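Local coordinates for protein 2-dehydropantoate 2-reductase (Bacillus subtilis, PDB 3EGO) that probably catalyses the NADPH-dependent reduction of 2-dehydropantoate (ketopantoate) to (R)-pantoate, the second step from 3-methyl-2-oxobutanoate in pantothenate biosynthesis, at residues A[14-19]-A[124-129]; A[33-38]-A[129-134]; A[96-101]-A[140-145]; A[68-73]-A[156-161]. All blocks are in the same frame, centred on the assembly; numbering follows the deposited sequence.

Interaction 1: A[14-19]-A[124-129]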
loop_
_atom_site.group_PDB
_atom_site.type_symbol
_atom_site.label_atom_id
_atom_site.label_comp_id
_atom_site.label_asym_id
_atom_site.label_seq_id
_atom_site.Cartn_x
_atom_site.Cartn_y
_atom_site.Cartn_z
ATOM N N GLY A 14 -12.227 5.536 26.908
ATOM C CA GLY A 14 -12.118 6.169 28.219
ATOM C C GLY A 14 -13.366 6.899 28.661
ATOM O O GLY A 14 -13.832 6.734 29.786
ATOM N N LEU A 15 -13.921 7.721 27.785
ATOM C CA LEU A 15 -15.113 8.478 28.154
ATOM C C LEU A 15 -16.291 7.555 28.402
ATOM O O LEU A 15 -17.120 7.815 29.256
ATOM C CB LEU A 15 -15.456 9.482 27.045
ATOM C CG LEU A 15 -14.358 10.563 26.827
ATOM C CD1 LEU A 15 -14.742 11.426 25.591
ATOM C CD2 LEU A 15 -14.157 11.407 28.064
ATOM N N LEU A 16 -16.415 6.517 27.569
ATOM C CA LEU A 16 -17.508 5.533 27.707
ATOM C C LEU A 16 -17.406 4.837 29.070
ATOM O O LEU A 16 -18.398 4.750 29.817
ATOM C CB LEU A 16 -17.370 4.472 26.593
ATOM C CG LEU A 16 -18.473 3.393 26.580
ATOM C CD1 LEU A 16 -19.696 3.908 25.956
ATOM C CD2 LEU A 16 -17.938 2.207 25.815
ATOM N N CYS A 17 -16.194 4.375 29.428
ATOM C CA CYS A 17 -16.027 3.710 30.716
ATOM C C CYS A 17 -16.275 4.693 31.864
ATOM O O CYS A 17 -16.854 4.350 32.880
ATOM C CB CYS A 17 -14.588 3.171 30.855
ATOM S SG CYS A 17 -14.231 1.767 29.766
ATOM N N ALA A 18 -15.802 5.929 31.707
ATOM C CA ALA A 18 -15.963 6.912 32.789
ATOM C C ALA A 18 -17.446 7.171 33.023
ATOM O O ALA A 18 -17.876 7.194 34.153
ATOM C CB ALA A 18 -15.236 8.213 32.411
ATOM N N TYR A 19 -18.238 7.339 31.960
ATOM C CA TYR A 19 -19.650 7.565 32.156
ATOM C C TYR A 19 -20.317 6.418 32.961
ATOM O O TYR A 19 -21.005 6.599 33.998
ATOM C CB TYR A 19 -20.395 7.777 30.816
ATOM C CG TYR A 19 -21.881 7.880 31.140
ATOM C CD1 TYR A 19 -22.414 9.069 31.647
ATOM C CD2 TYR A 19 -22.717 6.765 31.049
ATOM C CE1 TYR A 19 -23.747 9.145 32.004
ATOM C CE2 TYR A 19 -24.015 6.827 31.401
ATOM C CZ TYR A 19 -24.525 8.024 31.903
ATOM O OH TYR A 19 -25.848 8.077 32.263
ATOM N N HIS A 124 -17.916 -2.814 22.791
ATOM C CA HIS A 124 -18.842 -1.724 22.535
ATOM C C HIS A 124 -18.392 -0.995 21.319
ATOM O O HIS A 124 -17.213 -1.041 20.993
ATOM C CB HIS A 124 -18.768 -0.741 23.689
ATOM C CG HIS A 124 -19.301 -1.272 24.972
ATOM N ND1 HIS A 124 -20.644 -1.472 25.189
ATOM C CD2 HIS A 124 -18.676 -1.630 26.118
ATOM C CE1 HIS A 124 -20.827 -1.932 26.412
ATOM N NE2 HIS A 124 -19.652 -2.025 27.002
ATOM N N GLY A 125 -19.335 -0.310 20.664
ATOM C CA GLY A 125 -19.047 0.709 19.679
ATOM C C GLY A 125 -19.112 2.036 20.429
ATOM O O GLY A 125 -20.057 2.293 21.137
ATOM N N ALA A 126 -18.115 2.877 20.276
ATOM C CA ALA A 126 -18.142 4.167 20.943
ATOM C C ALA A 126 -17.343 5.154 20.120
ATOM O O ALA A 126 -16.247 4.826 19.634
ATOM C CB ALA A 126 -17.539 4.041 22.344
ATOM N N VAL A 127 -17.873 6.363 19.992
ATOM C CA VAL A 127 -17.270 7.374 19.111
ATOM C C VAL A 127 -17.171 8.688 19.900
ATOM O O VAL A 127 -18.199 9.216 20.328
ATOM C CB VAL A 127 -18.163 7.586 17.842
ATOM C CG1 VAL A 127 -17.656 8.747 17.003
ATOM C CG2 VAL A 127 -18.251 6.313 16.991
ATOM N N ARG A 128 -15.958 9.214 20.120
ATOM C CA ARG A 128 -15.814 10.489 20.858
ATOM C C ARG A 128 -16.295 11.634 19.961
ATOM O O ARG A 128 -15.873 11.746 18.806
ATOM C CB ARG A 128 -14.352 10.725 21.314
ATOM C CG ARG A 128 -14.120 12.085 22.031
ATOM C CD ARG A 128 -12.703 12.124 22.693
ATOM N NE ARG A 128 -11.691 12.248 21.659
ATOM C CZ ARG A 128 -10.396 12.444 21.882
ATOM N NH1 ARG A 128 -9.942 12.487 23.118
ATOM N NH2 ARG A 128 -9.553 12.559 20.857
ATOM N N LYS A 129 -17.208 12.450 20.487
ATOM C CA LYS A 129 -17.747 13.578 19.733
ATOM C C LYS A 129 -16.992 14.874 20.013
ATOM O O LYS A 129 -16.893 15.719 19.146
ATOM C CB LYS A 129 -19.234 13.772 20.062
ATOM C CG LYS A 129 -20.083 12.584 19.629
ATOM C CD LYS A 129 -21.617 12.841 19.847
ATOM C CE LYS A 129 -22.280 13.442 18.592
ATOM N NZ LYS A 129 -21.874 12.697 17.351
#
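L16 and L15 carry this contact from helix 12-22, the first helix of the Rossmann-type NADP-binding domain. They reach strand 116-128 at two points. L16 sends one methyl, CD2, to the strand. That methyl lies 3.7 Å from H124 CB and also close to H124 CG and CD2, meeting the imidazole obliquely. The same methyl packs against A126, with L16 CD2 and A126 CB 3.9 Å apart. One branch of one leucine thus covers two residues on the same side of the strand. The leucine has CG anti to its backbone N (chi1 -178°), which carries CD2 over toward the strand.

The preceding residue, L15, rests its CD1 methyl on the aliphatic part of R128, touching both CG and CD. The arginine chain runs extended from the backbone and then bends at chi3 (72°). Its guanidinium serves a different partner, NH1 donating to G10 O in the glycine-rich loop. The backbone N of R128 is hydrogen-bonded to S12 OG.

Further out, the H124 ring meets those of F166 and H136. V134 lies beside both L15 and A126. G14 and A126 are NADP(+)-binding positions by similarity, so the contact probably lies beside the cofactor site. The shortest approach is between L15 CD1 and R128 CD, at 3.6 Å.

Interaction 2: A[33-38]-A[129-134]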
loop_
_atom_site.group_PDB
_atom_site.type_symbol
_atom_site.label_atom_id
_atom_site.label_comp_id
_atom_site.label_asym_id
_atom_site.label_seq_id
_atom_site.Cartn_x
_atom_site.Cartn_y
_atom_site.Cartn_z
ATOM N N ARG A 33 -4.065 16.044 27.972
ATOM C CA ARG A 33 -4.286 17.509 27.779
ATOM C C ARG A 33 -5.099 18.205 28.886
ATOM O O ARG A 33 -6.258 17.861 29.156
ATOM C CB ARG A 33 -4.920 17.790 26.421
ATOM C CG ARG A 33 -4.223 17.084 25.276
ATOM C CD ARG A 33 -5.083 17.080 24.023
ATOM N NE ARG A 33 -6.169 16.091 24.031
ATOM C CZ ARG A 33 -7.470 16.393 23.999
ATOM N NH1 ARG A 33 -7.884 17.655 23.974
ATOM N NH2 ARG A 33 -8.366 15.429 23.990
ATOM N N GLN A 34 -4.483 19.197 29.538
ATOM C CA GLN A 34 -5.164 19.929 30.626
ATOM C C GLN A 34 -6.510 20.515 30.181
ATOM O O GLN A 34 -7.455 20.671 30.972
ATOM C CB GLN A 34 -4.214 21.025 31.167
ATOM C CG GLN A 34 -4.506 21.494 32.587
ATOM C CD GLN A 34 -3.222 21.610 33.418
ATOM O OE1 GLN A 34 -2.797 22.710 33.780
ATOM N NE2 GLN A 34 -2.587 20.461 33.704
ATOM N N GLU A 35 -6.618 20.849 28.906
ATOM C CA GLU A 35 -7.858 21.452 28.402
ATOM C C GLU A 35 -9.003 20.454 28.431
ATOM O O GLU A 35 -10.171 20.816 28.658
ATOM C CB GLU A 35 -7.662 21.915 26.971
ATOM C CG GLU A 35 -6.723 21.012 26.233
ATOM C CD GLU A 35 -6.892 21.111 24.737
ATOM O OE1 GLU A 35 -7.417 22.165 24.265
ATOM O OE2 GLU A 35 -6.507 20.133 24.049
ATOM N N GLN A 36 -8.692 19.190 28.150
ATOM C CA GLN A 36 -9.760 18.209 28.305
ATOM C C GLN A 36 -10.066 17.989 29.767
ATOM O O GLN A 36 -11.205 17.954 30.149
ATOM C CB GLN A 36 -9.370 16.888 27.690
ATOM C CG GLN A 36 -10.492 15.837 27.910
ATOM C CD GLN A 36 -10.180 14.548 27.166
ATOM O OE1 GLN A 36 -9.024 14.198 26.965
ATOM N NE2 GLN A 36 -11.217 13.851 26.743
ATOM N N ALA A 37 -9.034 17.795 30.590
ATOM C CA ALA A 37 -9.239 17.601 32.012
ATOM C C ALA A 37 -10.062 18.734 32.604
ATOM O O ALA A 37 -10.967 18.501 33.407
ATOM C CB ALA A 37 -7.888 17.417 32.744
ATOM N N ALA A 38 -9.773 19.971 32.182
ATOM C CA ALA A 38 -10.506 21.129 32.682
ATOM C C ALA A 38 -11.939 21.080 32.224
ATOM O O ALA A 38 -12.848 21.413 32.968
ATOM C CB ALA A 38 -9.847 22.460 32.206
ATOM N N LYS A 129 -17.208 12.450 20.487
ATOM C CA LYS A 129 -17.747 13.578 19.733
ATOM C C LYS A 129 -16.992 14.874 20.013
ATOM O O LYS A 129 -16.893 15.719 19.146
ATOM C CB LYS A 129 -19.234 13.772 20.062
ATOM C CG LYS A 129 -20.083 12.584 19.629
ATOM C CD LYS A 129 -21.617 12.841 19.847
ATOM C CE LYS A 129 -22.280 13.442 18.592
ATOM N NZ LYS A 129 -21.874 12.697 17.351
ATOM N N SER A 130 -16.486 15.021 21.230
ATOM C CA SER A 130 -15.750 16.204 21.665
ATOM C C SER A 130 -14.902 15.821 22.853
ATOM O O SER A 130 -14.871 14.659 23.252
ATOM C CB SER A 130 -16.720 17.308 22.089
ATOM O OG SER A 130 -17.472 16.888 23.207
ATOM N N ASP A 131 -14.223 16.795 23.461
ATOM C CA ASP A 131 -13.463 16.529 24.699
ATOM C C ASP A 131 -14.301 15.950 25.854
ATOM O O ASP A 131 -13.773 15.294 26.731
ATOM C CB ASP A 131 -12.739 17.803 25.205
ATOM C CG ASP A 131 -11.281 17.950 24.641
ATOM O OD1 ASP A 131 -10.694 16.990 24.096
ATOM O OD2 ASP A 131 -10.714 19.049 24.756
ATOM N N THR A 132 -15.586 16.252 25.911
ATOM C CA THR A 132 -16.408 15.755 27.004
ATOM C C THR A 132 -17.540 14.792 26.579
ATOM O O THR A 132 -18.302 14.299 27.412
ATOM C CB THR A 132 -17.059 16.941 27.803
ATOM O OG1 THR A 132 -17.909 17.667 26.913
ATOM C CG2 THR A 132 -15.998 17.892 28.351
ATOM N N ALA A 133 -17.674 14.492 25.301
ATOM C CA ALA A 133 -18.873 13.791 24.877
ATOM C C ALA A 133 -18.556 12.541 24.047
ATOM O O ALA A 133 -17.593 12.550 23.237
ATOM C CB ALA A 133 -19.785 14.741 24.079
ATOM N N VAL A 134 -19.368 11.489 24.243
ATOM C CA VAL A 134 -19.152 10.204 23.590
ATOM C C VAL A 134 -20.493 9.613 23.166
ATOM O O VAL A 134 -21.500 9.636 23.904
ATOM C CB VAL A 134 -18.312 9.201 24.486
ATOM C CG1 VAL A 134 -19.105 8.774 25.734
ATOM C CG2 VAL A 134 -17.905 7.911 23.686
#
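The R33 guanidinium meets carboxylate oxygens at its edge, with D131 OD1 and E35 OE2 both in its plane. The D131 carboxylate is turned 29° from it. NH1 and NH2 both point end-on at a single oxygen: R33 NH2 is 2.8 Å and R33 NH1 2.9 Å from D131 OD1. The bond from NH1 uses the syn lone pair of OD1. The one from NH2 comes on the syn side but tilted out of the carboxylate plane. NH1 also makes a weak bond to D131 OD2. The amide of Q36 is stacked on the D131 carboxylate, their planes 25° apart.

NH1 has a further salt bridge, with R33 NH1 and E35 OE2 2.8 Å apart, arriving from above the glutamate's carboxylate plane. R33 is the N-cap residue of helix 34-43 in the Rossmann-type domain. D131 sits in the turn between strands 116-128 and 133-138, so the network ties this turn to the helix start.

With an alanine here in place of R33, the carboxylates of D131 and E35, 4.4 Å apart between E35 OE2 and D131 OD2, would probably be left close together without the positive charge they share.

Q36 adds a neutral bond. Its chain is extended, with CG anti to the backbone N (chi1 178°), and Q36 NE2 donates to D131 O at 2.9 Å. The same nitrogen is also hydrogen-bonded to G10 O of the glycine-rich loop.

Interaction 3: A[96-101]-A[140-145]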
loop_
_atom_site.group_PDB
_atom_site.type_symbol
_atom_site.label_atom_id
_atom_site.label_comp_id
_atom_site.label_asym_id
_atom_site.label_seq_id
_atom_site.Cartn_x
_atom_site.Cartn_y
_atom_site.Cartn_z
ATOM N N LEU A 96 -6.434 -2.591 34.966
ATOM C CA LEU A 96 -7.085 -3.310 33.870
ATOM C C LEU A 96 -6.681 -2.707 32.528
ATOM O O LEU A 96 -7.012 -1.582 32.265
ATOM C CB LEU A 96 -8.620 -3.267 34.005
ATOM C CG LEU A 96 -9.441 -3.924 32.887
ATOM C CD1 LEU A 96 -9.066 -5.408 32.717
ATOM C CD2 LEU A 96 -10.988 -3.752 33.146
ATOM N N PHE A 97 -5.945 -3.443 31.689
ATOM C CA PHE A 97 -5.541 -2.923 30.364
ATOM C C PHE A 97 -6.558 -3.244 29.291
ATOM O O PHE A 97 -6.873 -4.412 29.077
ATOM C CB PHE A 97 -4.192 -3.535 29.971
ATOM C CG PHE A 97 -3.062 -3.016 30.769
ATOM C CD1 PHE A 97 -2.377 -1.880 30.351
ATOM C CD2 PHE A 97 -2.683 -3.634 31.962
ATOM C CE1 PHE A 97 -1.319 -1.359 31.109
ATOM C CE2 PHE A 97 -1.624 -3.140 32.725
ATOM C CZ PHE A 97 -0.943 -1.991 32.308
ATOM N N LEU A 98 -7.084 -2.229 28.604
ATOM C CA LEU A 98 -8.102 -2.487 27.619
ATOM C C LEU A 98 -7.651 -2.109 26.211
ATOM O O LEU A 98 -8.480 -2.003 25.308
ATOM C CB LEU A 98 -9.399 -1.741 27.970
ATOM C CG LEU A 98 -10.151 -2.214 29.203
ATOM C CD1 LEU A 98 -11.416 -1.379 29.308
ATOM C CD2 LEU A 98 -10.500 -3.709 29.063
ATOM N N GLN A 99 -6.338 -1.987 26.053
ATOM C CA GLN A 99 -5.634 -1.713 24.799
ATOM C C GLN A 99 -6.014 -2.589 23.624
ATOM O O GLN A 99 -6.241 -3.774 23.773
ATOM C CB GLN A 99 -4.132 -1.874 25.029
ATOM C CG GLN A 99 -3.619 -1.152 26.280
ATOM C CD GLN A 99 -3.506 0.324 26.029
ATOM O OE1 GLN A 99 -4.299 1.120 26.556
ATOM N NE2 GLN A 99 -2.539 0.714 25.184
ATOM N N ASN A 100 -6.053 -1.989 22.436
ATOM C CA ASN A 100 -6.245 -2.753 21.202
ATOM C C ASN A 100 -4.918 -3.379 20.822
ATOM O O ASN A 100 -3.861 -2.802 21.097
ATOM C CB ASN A 100 -6.722 -1.856 20.056
ATOM C CG ASN A 100 -8.125 -1.333 20.269
ATOM O OD1 ASN A 100 -8.995 -2.035 20.789
ATOM N ND2 ASN A 100 -8.362 -0.084 19.846
ATOM N N GLY A 101 -4.964 -4.552 20.200
ATOM C CA GLY A 101 -3.733 -5.244 19.858
ATOM C C GLY A 101 -3.174 -6.001 21.047
ATOM O O GLY A 101 -3.830 -6.095 22.085
ATOM N N GLY A 140 -22.367 -3.152 23.370
ATOM C CA GLY A 140 -21.580 -4.376 23.487
ATOM C C GLY A 140 -21.373 -4.760 24.934
ATOM O O GLY A 140 -22.305 -4.719 25.768
ATOM N N ALA A 141 -20.125 -5.072 25.257
ATOM C CA ALA A 141 -19.740 -5.524 26.588
ATOM C C ALA A 141 -18.251 -5.314 26.736
ATOM O O ALA A 141 -17.567 -5.059 25.745
ATOM C CB ALA A 141 -20.053 -7.028 26.723
ATOM N N ILE A 142 -17.759 -5.419 27.961
ATOM C CA ILE A 142 -16.340 -5.551 28.220
ATOM C C ILE A 142 -16.128 -6.940 28.763
ATOM O O ILE A 142 -16.922 -7.425 29.576
ATOM C CB ILE A 142 -15.844 -4.509 29.222
ATOM C CG1 ILE A 142 -15.812 -3.120 28.534
ATOM C CG2 ILE A 142 -14.434 -4.877 29.781
ATOM C CD1 ILE A 142 -15.409 -1.937 29.551
ATOM N N LYS A 143 -15.079 -7.602 28.296
ATOM C CA LYS A 143 -14.696 -8.915 28.844
ATOM C C LYS A 143 -13.278 -8.843 29.370
ATOM O O LYS A 143 -12.386 -8.245 28.757
ATOM C CB LYS A 143 -14.826 -9.998 27.756
ATOM C CG LYS A 143 -16.269 -10.236 27.287
ATOM C CD LYS A 143 -16.316 -11.105 26.054
ATOM C CE LYS A 143 -17.722 -11.674 25.803
ATOM N NZ LYS A 143 -17.973 -11.841 24.349
ATOM N N TRP A 144 -13.040 -9.427 30.532
ATOM C CA TRP A 144 -11.727 -9.300 31.147
ATOM C C TRP A 144 -11.276 -10.646 31.741
ATOM O O TRP A 144 -12.109 -11.538 31.954
ATOM C CB TRP A 144 -11.712 -8.228 32.239
ATOM C CG TRP A 144 -12.630 -8.562 33.345
ATOM C CD1 TRP A 144 -13.997 -8.412 33.363
ATOM C CD2 TRP A 144 -12.262 -9.136 34.603
ATOM N NE1 TRP A 144 -14.499 -8.872 34.565
ATOM C CE2 TRP A 144 -13.452 -9.305 35.352
ATOM C CE3 TRP A 144 -11.032 -9.520 35.169
ATOM C CZ2 TRP A 144 -13.462 -9.889 36.655
ATOM C CZ3 TRP A 144 -11.030 -10.085 36.472
ATOM C CH2 TRP A 144 -12.250 -10.261 37.194
ATOM N N SER A 145 -9.968 -10.757 31.994
ATOM C CA SER A 145 -9.347 -11.964 32.558
ATOM C C SER A 145 -8.243 -11.519 33.477
ATOM O O SER A 145 -7.752 -10.394 33.328
ATOM C CB SER A 145 -8.714 -12.785 31.451
ATOM O OG SER A 145 -9.669 -13.118 30.464
#
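L98 and I142 meet methyl to methyl, with L98 CD1 4.0 Å from I142 CD1. A second, slightly longer approach joins L98 CD2 to I142 CG2. The two side chains cross at about a right angle, and both leucine methyls come near the isoleucine. Two residues away L96 touches W144. Here L96 CD1 reaches W144 CB at 3.9 Å, and the indole takes no part. W144 has CG between its backbone N and carbonyl carbon (chi1 62°), which turns the ring away from L96. The indole packs instead against Y170 and edge-to-face on F159.

All four residues are buried. Strands 94-97 and 142-146 belong to one mixed sheet and are not paired with each other, since strand 116-128 runs between them. The contact therefore spans that middle strand over one side of the sheet. V122 of this strand lies beside L98, and Y118 lies beside L96.

The other side of strand 142-146 is more polar and nearer solvent at K143, which is partly exposed. K143 points away from L96 and L98, and its NZ forms a salt bridge with E123. Beyond the buried Q99 the chain reaches N100, which is exposed. By similarity N100 binds both NADP(+) and substrate, and its ND2 is hydrogen-bonded to E260.

Only carbon atoms meet across this contact, and it offers no charge or polar bond to fix direction. The hold between the two segments is likely to come from burial and shape, while N100 ND2 and K143 NZ find their partners elsewhere.

Interaction 4: A[68-73]-A[156-161]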
loop_
_atom_site.group_PDB
_atom_site.type_symbol
_atom_site.label_atom_id
_atom_site.label_comp_id
_atom_site.label_asym_id
_atom_site.label_seq_id
_atom_site.Cartn_x
_atom_site.Cartn_y
_atom_site.Cartn_z
ATOM N N PHE A 68 -5.853 4.917 43.433
ATOM C CA PHE A 68 -7.147 4.415 42.952
ATOM C C PHE A 68 -7.339 2.961 43.327
ATOM O O PHE A 68 -6.380 2.214 43.398
ATOM C CB PHE A 68 -7.258 4.593 41.442
ATOM C CG PHE A 68 -7.290 6.021 41.025
ATOM C CD1 PHE A 68 -8.466 6.753 41.129
ATOM C CD2 PHE A 68 -6.143 6.647 40.567
ATOM C CE1 PHE A 68 -8.523 8.094 40.744
ATOM C CE2 PHE A 68 -6.182 7.991 40.186
ATOM C CZ PHE A 68 -7.356 8.714 40.265
ATOM N N ASP A 69 -8.585 2.573 43.580
ATOM C CA ASP A 69 -8.943 1.169 43.737
ATOM C C ASP A 69 -8.797 0.377 42.439
ATOM O O ASP A 69 -8.487 -0.819 42.460
ATOM C CB ASP A 69 -10.351 1.053 44.302
ATOM C CG ASP A 69 -10.430 1.628 45.716
ATOM O OD1 ASP A 69 -9.549 1.265 46.528
ATOM O OD2 ASP A 69 -11.320 2.454 45.992
ATOM N N LEU A 70 -8.985 1.054 41.313
ATOM C CA LEU A 70 -8.727 0.420 40.031
ATOM C C LEU A 70 -8.270 1.484 39.033
ATOM O O LEU A 70 -8.743 2.630 39.067
ATOM C CB LEU A 70 -10.006 -0.272 39.538
ATOM C CG LEU A 70 -10.098 -0.859 38.121
ATOM C CD1 LEU A 70 -9.180 -2.040 37.836
ATOM C CD2 LEU A 70 -11.559 -1.263 37.838
ATOM N N LEU A 71 -7.329 1.110 38.185
ATOM C CA LEU A 71 -6.986 1.910 37.021
ATOM C C LEU A 71 -7.337 1.155 35.758
ATOM O O LEU A 71 -7.024 -0.024 35.617
ATOM C CB LEU A 71 -5.499 2.237 36.994
ATOM C CG LEU A 71 -5.101 3.185 38.124
ATOM C CD1 LEU A 71 -3.562 3.315 38.174
ATOM C CD2 LEU A 71 -5.765 4.511 37.922
ATOM N N VAL A 72 -7.975 1.856 34.830
ATOM C CA VAL A 72 -8.403 1.242 33.597
ATOM C C VAL A 72 -7.658 1.972 32.520
ATOM O O VAL A 72 -7.820 3.181 32.388
ATOM C CB VAL A 72 -9.909 1.384 33.361
ATOM C CG1 VAL A 72 -10.258 0.769 31.972
ATOM C CG2 VAL A 72 -10.752 0.735 34.492
ATOM N N VAL A 73 -6.822 1.256 31.782
ATOM C CA VAL A 73 -5.906 1.866 30.811
ATOM C C VAL A 73 -6.446 1.696 29.403
ATOM O O VAL A 73 -6.616 0.580 28.921
ATOM C CB VAL A 73 -4.470 1.274 30.917
ATOM C CG1 VAL A 73 -3.554 1.812 29.740
ATOM C CG2 VAL A 73 -3.859 1.607 32.284
ATOM N N ASN A 156 -14.500 -8.157 42.151
ATOM C CA ASN A 156 -15.892 -8.566 42.410
ATOM C C ASN A 156 -16.773 -7.426 42.846
ATOM O O ASN A 156 -17.871 -7.255 42.317
ATOM C CB ASN A 156 -15.970 -9.635 43.534
ATOM C CG ASN A 156 -15.590 -11.042 43.071
ATOM O OD1 ASN A 156 -15.414 -11.305 41.874
ATOM N ND2 ASN A 156 -15.476 -11.969 44.040
ATOM N N ILE A 157 -16.312 -6.662 43.828
ATOM C CA ILE A 157 -17.129 -5.591 44.367
ATOM C C ILE A 157 -17.175 -4.504 43.324
ATOM O O ILE A 157 -18.254 -3.990 43.014
ATOM C CB ILE A 157 -16.630 -5.088 45.755
ATOM C CG1 ILE A 157 -16.805 -6.183 46.807
ATOM C CG2 ILE A 157 -17.411 -3.873 46.206
ATOM C CD1 ILE A 157 -16.099 -5.868 48.136
ATOM N N LEU A 158 -16.020 -4.212 42.719
ATOM C CA LEU A 158 -15.960 -3.151 41.713
ATOM C C LEU A 158 -17.002 -3.396 40.627
ATOM O O LEU A 158 -17.745 -2.495 40.292
ATOM C CB LEU A 158 -14.555 -3.007 41.114
ATOM C CG LEU A 158 -13.527 -2.289 41.999
ATOM C CD1 LEU A 158 -12.123 -2.766 41.678
ATOM C CD2 LEU A 158 -13.678 -0.753 41.852
ATOM N N PHE A 159 -17.057 -4.621 40.093
ATOM C CA PHE A 159 -17.899 -4.946 38.975
ATOM C C PHE A 159 -19.190 -5.654 39.375
ATOM O O PHE A 159 -19.894 -6.176 38.520
ATOM C CB PHE A 159 -17.164 -5.800 37.932
ATOM C CG PHE A 159 -16.025 -5.103 37.258
ATOM C CD1 PHE A 159 -15.960 -3.707 37.202
ATOM C CD2 PHE A 159 -14.993 -5.857 36.672
ATOM C CE1 PHE A 159 -14.886 -3.073 36.555
ATOM C CE2 PHE A 159 -13.920 -5.237 36.012
ATOM C CZ PHE A 159 -13.869 -3.833 35.963
ATOM N N GLN A 160 -19.516 -5.635 40.662
ATOM C CA GLN A 160 -20.722 -6.297 41.154
ATOM C C GLN A 160 -21.980 -5.793 40.455
ATOM O O GLN A 160 -22.833 -6.585 40.060
ATOM C CB GLN A 160 -20.866 -6.099 42.679
ATOM C CG GLN A 160 -22.067 -6.867 43.256
ATOM C CD GLN A 160 -22.267 -6.679 44.748
ATOM O OE1 GLN A 160 -21.575 -5.878 45.396
ATOM N NE2 GLN A 160 -23.223 -7.428 45.310
ATOM N N HIS A 161 -22.099 -4.469 40.318
ATOM C CA HIS A 161 -23.276 -3.866 39.717
ATOM C C HIS A 161 -22.944 -2.955 38.548
ATOM O O HIS A 161 -22.142 -2.021 38.689
ATOM C CB HIS A 161 -24.044 -3.079 40.780
ATOM C CG HIS A 161 -24.688 -3.958 41.805
ATOM N ND1 HIS A 161 -24.462 -3.819 43.157
ATOM C CD2 HIS A 161 -25.532 -5.011 41.666
ATOM C CE1 HIS A 161 -25.152 -4.738 43.811
ATOM N NE2 HIS A 161 -25.807 -5.474 42.931
#
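L70 and F159 cross at about a right angle. The leucine brings up one methyl, CD2, which lies 3.9 Å from F159 CZ and nearly as close to CE1. It approaches the far end of the ring obliquely. L70 has CG anti to its backbone N (chi1 171°), and this sends the branch out from the strand toward the ring. The phenylalanine leaves its backbone to one side, but its ring tip comes nearer to the strand.

L158 approaches from next to F159 in sequence and meets a different part of the same leucine. Its CD1 methyl lies 3.9 Å from L70 CB and somewhat farther from L70 CD2. L158 thus meets L70 mainly at its base, and F159 meets it at the CD2 methyl. L158 CD1 also comes to 4.2 Å from D69 O, just before the strand.

Strand 70-73 is one of the parallel strands of the Rossmann-type sheet, lying between strands 4-8 and 94-97. Segment 156-161 is in the long connection between strands 142-146 and 168-170. A type I beta turn runs from I157 to Q160, closed by the bond of Q160 N to I157 O. L158 and F159 are the two central residues of this turn. L158 points toward the strand, and the ring of F159 swings in to meet it.

Neighbours extend the cluster. L158 also touches L3 and I5, and its carbonyl oxygen bonds to H25 NE2. The carboxylate of D69 turns to K4, whose backbone N bonds to D69 OD2.

Overall arrangement
All four contacts reach one mixed sheet of the NADP-binding domain. Interactions 1 and 2 share K129, and their centres are 12 Å apart. They also touch where R128 NH1 lies 3.5 Å from R33 NH2, two like charges beside the glycine-rich loop. Interactions 1 and 3 meet through C17 and I142, with C17 SG 3.9 Å from I142 CD1. Interactions 3 and 4 lie on neighbouring strands, joined by a probable bond of 2.7 Å from L96 N to L71 O. By similarity G14, A126 and N100 bind NADP(+), so the segments of interactions 1 and 3 probably border the cofactor site. The H124 side chain is about 10 Å from that of K181, the probable proton donor.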